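Local coordinates for protein 2-pyrone-4,6-dicarboxylic acid hydrolase, putative (Pseudomonas putida, PDB 2FFI) that probably hydrolyses the lactone ring of 2-pyrone-4,6-dicarboxylate, as a putative member of the amidohydrolase family with a TIM-barrel fold, at residues Gln145-Gln157 / Gln179-Arg191. Numbering follows the deposited sequence.
Sequences QVADIPVLVRALQ and QPGFAELLTLSGR
The carboxylate of Glu184 is paired with the guanidinium of Arg154 in a long salt bridge, OE2 lying 3.7 Å from NH1. The oxygen comes in at the guanidinium edge, near its plane; that separation, and the 60° turn of the two flat groups against each other, make this a single, long pairing rather than a two-pronged one. Glu184 leaves its helix with CG anti to its own carbonyl carbon (chi1 -58°) and runs on extended, crossing the Pro150 ring at about a right angle, which sets its CD 3.8 Å from Pro150 CG. An alanine in place of Glu184 would probably leave the Arg154 guanidinium without this acidic mate and less restrained, and would strip the carboxylate from its place against Pro150 CG. Farther along, Arg154 slides past Leu188 in the opposite direction, NH2 reaching CD1 at 3.5 Å. The other branch of Leu188, CD2, meets Val153 CG1, also at 3.5 Å. Both segments belong to the outer layer of the TIM barrel, where helix 149-156 follows strand 139-142 and the short helix 182-185 follows strand 163-165. Ile149 and Leu185 touch across the contact through CG2 and CD2, 4.3 Å apart, and both also rest on Ile165 of strand 163-165; Phe182 and Leu185 pack on Leu222 of helix 208-225, the next helix round. Where Val146 passes Gly181 the backbones come close, with Gly181 CA 3.3 Å from Val146 O in a CA-H...O contact. Beside it, Val146 CG1 lies toward Gln179, whose OE1 accepts a hydrogen bond from Asp172 N. At the far end Gln157 NE2 comes within 2.9 Å of Ser189 O, but at too poor an angle for a hydrogen bond.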
loop_
_atom_site.group_PDB
_atom_site.type_symbol
_atom_site.label_atom_id
_atom_site.label_comp_id
_atom_site.label_asym_id
_atom_site.label_seq_id
_atom_site.Cartn_x
_atom_site.Cartn_y
_atom_site.Cartn_z
ATOM N N GLN A 145 -4.971 -12.204 -3.474
ATOM C CA GLN A 145 -4.406 -13.419 -2.871
ATOM C C GLN A 145 -3.022 -13.674 -3.425
ATOM O O GLN A 145 -2.808 -13.500 -4.619
ATOM C CB GLN A 145 -5.239 -14.669 -3.169
ATOM C CG GLN A 145 -6.720 -14.575 -2.930
ATOM C CD GLN A 145 -7.443 -14.104 -4.151
ATOM O OE1 GLN A 145 -7.602 -12.909 -4.373
ATOM N NE2 GLN A 145 -7.865 -15.046 -4.974
ATOM N N VAL A 146 -2.098 -14.128 -2.584
ATOM C CA VAL A 146 -0.742 -14.386 -3.058
ATOM C C VAL A 146 -0.755 -15.297 -4.269
ATOM O O VAL A 146 0.141 -15.223 -5.109
ATOM C CB VAL A 146 0.140 -15.064 -2.001
ATOM C CG1 VAL A 146 -0.287 -16.505 -1.797
ATOM C CG2 VAL A 146 1.584 -15.014 -2.448
ATOM N N ALA A 147 -1.775 -16.151 -4.352
ATOM C CA ALA A 147 -1.900 -17.104 -5.449
ATOM C C ALA A 147 -1.908 -16.433 -6.811
ATOM O O ALA A 147 -1.366 -16.981 -7.771
ATOM C CB ALA A 147 -3.151 -17.941 -5.271
ATOM N N ASP A 148 -2.493 -15.239 -6.889
ATOM C CA ASP A 148 -2.577 -14.505 -8.150
ATOM C C ASP A 148 -1.504 -13.428 -8.356
ATOM O O ASP A 148 -1.332 -12.912 -9.468
ATOM C CB ASP A 148 -3.965 -13.883 -8.285
ATOM C CG ASP A 148 -5.021 -14.913 -8.597
ATOM O OD1 ASP A 148 -6.109 -14.872 -7.968
ATOM O OD2 ASP A 148 -4.758 -15.769 -9.479
ATOM N N ILE A 149 -0.768 -13.105 -7.297
ATOM C CA ILE A 149 0.272 -12.090 -7.382
ATOM C C ILE A 149 1.310 -12.348 -8.475
ATOM O O ILE A 149 1.476 -11.524 -9.369
ATOM C CB ILE A 149 0.973 -11.927 -6.018
ATOM C CG1 ILE A 149 -0.036 -11.412 -5.002
ATOM C CG2 ILE A 149 2.149 -10.967 -6.115
ATOM C CD1 ILE A 149 -0.710 -10.143 -5.420
ATOM N N PRO A 150 2.016 -13.491 -8.428
ATOM C CA PRO A 150 3.019 -13.758 -9.470
ATOM C C PRO A 150 2.518 -13.642 -10.917
ATOM O O PRO A 150 3.310 -13.416 -11.833
ATOM C CB PRO A 150 3.508 -15.168 -9.136
ATOM C CG PRO A 150 2.328 -15.789 -8.435
ATOM C CD PRO A 150 1.860 -14.656 -7.541
ATOM N N VAL A 151 1.212 -13.800 -11.127
ATOM C CA VAL A 151 0.651 -13.705 -12.474
ATOM C C VAL A 151 0.429 -12.252 -12.848
ATOM O O VAL A 151 0.654 -11.871 -13.986
ATOM C CB VAL A 151 -0.696 -14.461 -12.595
ATOM C CG1 VAL A 151 -1.257 -14.279 -13.979
ATOM C CG2 VAL A 151 -0.504 -15.945 -12.298
ATOM N N LEU A 152 -0.005 -11.450 -11.881
ATOM C CA LEU A 152 -0.244 -10.029 -12.097
ATOM C C LEU A 152 1.090 -9.290 -12.212
ATOM O O LEU A 152 1.210 -8.331 -12.969
ATOM C CB LEU A 152 -1.073 -9.458 -10.948
ATOM N N VAL A 153 2.090 -9.749 -11.462
ATOM C CA VAL A 153 3.421 -9.142 -11.479
ATOM C C VAL A 153 4.119 -9.383 -12.811
ATOM O O VAL A 153 4.743 -8.475 -13.358
ATOM C CB VAL A 153 4.329 -9.709 -10.361
ATOM C CG1 VAL A 153 5.736 -9.171 -10.527
ATOM C CG2 VAL A 153 3.779 -9.340 -8.997
ATOM N N ARG A 154 4.011 -10.613 -13.316
ATOM C CA ARG A 154 4.627 -11.000 -14.581
ATOM C C ARG A 154 3.931 -10.375 -15.781
ATOM O O ARG A 154 4.491 -10.309 -16.879
ATOM C CB ARG A 154 4.662 -12.532 -14.732
ATOM C CG ARG A 154 5.980 -13.167 -14.269
ATOM C CD ARG A 154 6.104 -14.617 -14.716
ATOM N NE ARG A 154 5.390 -15.552 -13.840
ATOM C CZ ARG A 154 5.931 -16.167 -12.787
ATOM N NH1 ARG A 154 5.193 -16.995 -12.061
ATOM N NH2 ARG A 154 7.210 -15.968 -12.462
ATOM N N ALA A 155 2.708 -9.911 -15.564
ATOM C CA ALA A 155 1.940 -9.273 -16.622
ATOM C C ALA A 155 2.367 -7.808 -16.727
ATOM O O ALA A 155 2.457 -7.260 -17.821
ATOM C CB ALA A 155 0.454 -9.369 -16.313
ATOM N N LEU A 156 2.634 -7.182 -15.585
ATOM C CA LEU A 156 3.059 -5.784 -15.555
ATOM C C LEU A 156 4.571 -5.689 -15.710
ATOM O O LEU A 156 5.130 -4.600 -15.855
ATOM C CB LEU A 156 2.665 -5.135 -14.231
ATOM C CG LEU A 156 1.183 -5.076 -13.891
ATOM C CD1 LEU A 156 1.022 -4.617 -12.466
ATOM C CD2 LEU A 156 0.476 -4.151 -14.847
ATOM N N GLN A 157 5.220 -6.845 -15.661
ATOM C CA GLN A 157 6.664 -6.963 -15.772
ATOM C C GLN A 157 7.220 -6.284 -17.038
ATOM O O GLN A 157 8.131 -5.462 -16.958
ATOM C CB GLN A 157 7.031 -8.458 -15.765
ATOM C CG GLN A 157 8.391 -8.819 -15.201
ATOM C CD GLN A 157 8.421 -8.829 -13.684
ATOM O OE1 GLN A 157 8.180 -7.808 -13.036
ATOM N NE2 GLN A 157 8.719 -9.993 -13.110
ATOM N N GLN A 179 3.409 -21.890 0.301
ATOM C CA GLN A 179 2.063 -21.693 -0.223
ATOM C C GLN A 179 2.099 -21.644 -1.735
ATOM O O GLN A 179 3.138 -21.356 -2.331
ATOM C CB GLN A 179 1.483 -20.375 0.265
ATOM C CG GLN A 179 0.920 -20.392 1.647
ATOM C CD GLN A 179 0.501 -19.018 2.084
ATOM O OE1 GLN A 179 -0.271 -18.345 1.408
ATOM N NE2 GLN A 179 1.016 -18.584 3.220
ATOM N N PRO A 180 0.952 -21.893 -2.377
ATOM C CA PRO A 180 0.860 -21.876 -3.834
ATOM C C PRO A 180 1.286 -20.556 -4.475
ATOM O O PRO A 180 1.795 -20.545 -5.595
ATOM C CB PRO A 180 -0.606 -22.205 -4.082
ATOM C CG PRO A 180 -1.281 -21.615 -2.891
ATOM C CD PRO A 180 -0.380 -22.085 -1.779
ATOM N N GLY A 181 1.084 -19.441 -3.788
ATOM C CA GLY A 181 1.482 -18.174 -4.383
ATOM C C GLY A 181 2.729 -17.539 -3.778
ATOM O O GLY A 181 3.525 -16.888 -4.461
ATOM N N PHE A 182 2.902 -17.731 -2.479
ATOM C CA PHE A 182 4.036 -17.157 -1.788
ATOM C C PHE A 182 5.354 -17.775 -2.201
ATOM O O PHE A 182 6.396 -17.128 -2.150
ATOM C CB PHE A 182 3.870 -17.310 -0.291
ATOM C CG PHE A 182 4.657 -16.319 0.485
ATOM C CD1 PHE A 182 4.229 -15.005 0.576
ATOM C CD2 PHE A 182 5.826 -16.691 1.128
ATOM C CE1 PHE A 182 4.949 -14.077 1.300
ATOM C CE2 PHE A 182 6.556 -15.768 1.856
ATOM C CZ PHE A 182 6.114 -14.457 1.943
ATOM N N ALA A 183 5.310 -19.043 -2.582
ATOM C CA ALA A 183 6.512 -19.739 -3.000
ATOM C C ALA A 183 7.092 -19.060 -4.228
ATOM O O ALA A 183 8.269 -18.698 -4.244
ATOM C CB ALA A 183 6.198 -21.179 -3.307
ATOM N N GLU A 184 6.269 -18.887 -5.258
ATOM C CA GLU A 184 6.723 -18.242 -6.494
ATOM C C GLU A 184 7.225 -16.838 -6.192
ATOM O O GLU A 184 8.086 -16.319 -6.883
ATOM C CB GLU A 184 5.573 -18.160 -7.506
ATOM C CG GLU A 184 4.949 -19.487 -7.897
ATOM C CD GLU A 184 3.691 -19.322 -8.752
ATOM O OE1 GLU A 184 2.655 -18.867 -8.216
ATOM O OE2 GLU A 184 3.739 -19.639 -9.965
ATOM N N LEU A 185 6.674 -16.232 -5.148
ATOM C CA LEU A 185 7.054 -14.887 -4.745
ATOM C C LEU A 185 8.509 -14.840 -4.235
ATOM O O LEU A 185 9.254 -13.917 -4.572
ATOM C CB LEU A 185 6.072 -14.389 -3.676
ATOM C CG LEU A 185 6.000 -12.913 -3.291
ATOM C CD1 LEU A 185 7.196 -12.552 -2.432
ATOM C CD2 LEU A 185 5.944 -12.052 -4.539
ATOM N N LEU A 186 8.915 -15.839 -3.450
ATOM C CA LEU A 186 10.275 -15.891 -2.906
ATOM C C LEU A 186 11.269 -16.354 -3.946
ATOM O O LEU A 186 12.447 -16.532 -3.648
ATOM C CB LEU A 186 10.352 -16.854 -1.725
ATOM C CG LEU A 186 9.336 -16.684 -0.614
ATOM C CD1 LEU A 186 9.560 -17.760 0.413
ATOM C CD2 LEU A 186 9.463 -15.306 -0.014
ATOM N N THR A 187 10.789 -16.558 -5.164
ATOM C CA THR A 187 11.639 -17.034 -6.241
ATOM C C THR A 187 11.363 -16.221 -7.491
ATOM O O THR A 187 11.959 -16.457 -8.538
ATOM C CB THR A 187 11.353 -18.525 -6.552
ATOM O OG1 THR A 187 11.249 -19.260 -5.328
ATOM C CG2 THR A 187 12.476 -19.129 -7.382
ATOM N N LEU A 188 10.460 -15.254 -7.377
ATOM C CA LEU A 188 10.090 -14.423 -8.520
ATOM C C LEU A 188 11.291 -13.777 -9.203
ATOM O O LEU A 188 12.358 -13.632 -8.610
ATOM C CB LEU A 188 9.108 -13.332 -8.091
ATOM C CG LEU A 188 8.449 -12.517 -9.206
ATOM C CD1 LEU A 188 7.636 -13.435 -10.121
ATOM C CD2 LEU A 188 7.548 -11.460 -8.580
ATOM N N SER A 189 11.101 -13.401 -10.465
ATOM C CA SER A 189 12.142 -12.760 -11.255
ATOM C C SER A 189 11.882 -11.258 -11.311
ATOM O O SER A 189 11.426 -10.734 -12.327
ATOM C CB SER A 189 12.166 -13.342 -12.672
ATOM O OG SER A 189 10.890 -13.294 -13.283
ATOM N N GLY A 190 12.162 -10.571 -10.207
ATOM C CA GLY A 190 11.952 -9.133 -10.149
ATOM C C GLY A 190 13.260 -8.374 -10.248
ATOM O O GLY A 190 14.088 -8.439 -9.339
ATOM N N ARG A 191 13.446 -7.652 -11.348
ATOM C CA ARG A 191 14.666 -6.886 -11.568
ATOM C C ARG A 191 14.704 -5.649 -10.679
ATOM O O ARG A 191 14.831 -4.524 -11.172
ATOM C CB ARG A 191 14.772 -6.444 -13.029
ATOM C CG ARG A 191 14.489 -7.518 -14.065
ATOM C CD ARG A 191 14.989 -7.060 -15.436
ATOM N NE ARG A 191 14.129 -7.490 -16.537
ATOM C CZ ARG A 191 12.898 -7.031 -16.752
ATOM N NH1 ARG A 191 12.371 -6.121 -15.938
ATOM N NH2 ARG A 191 12.194 -7.483 -17.782
#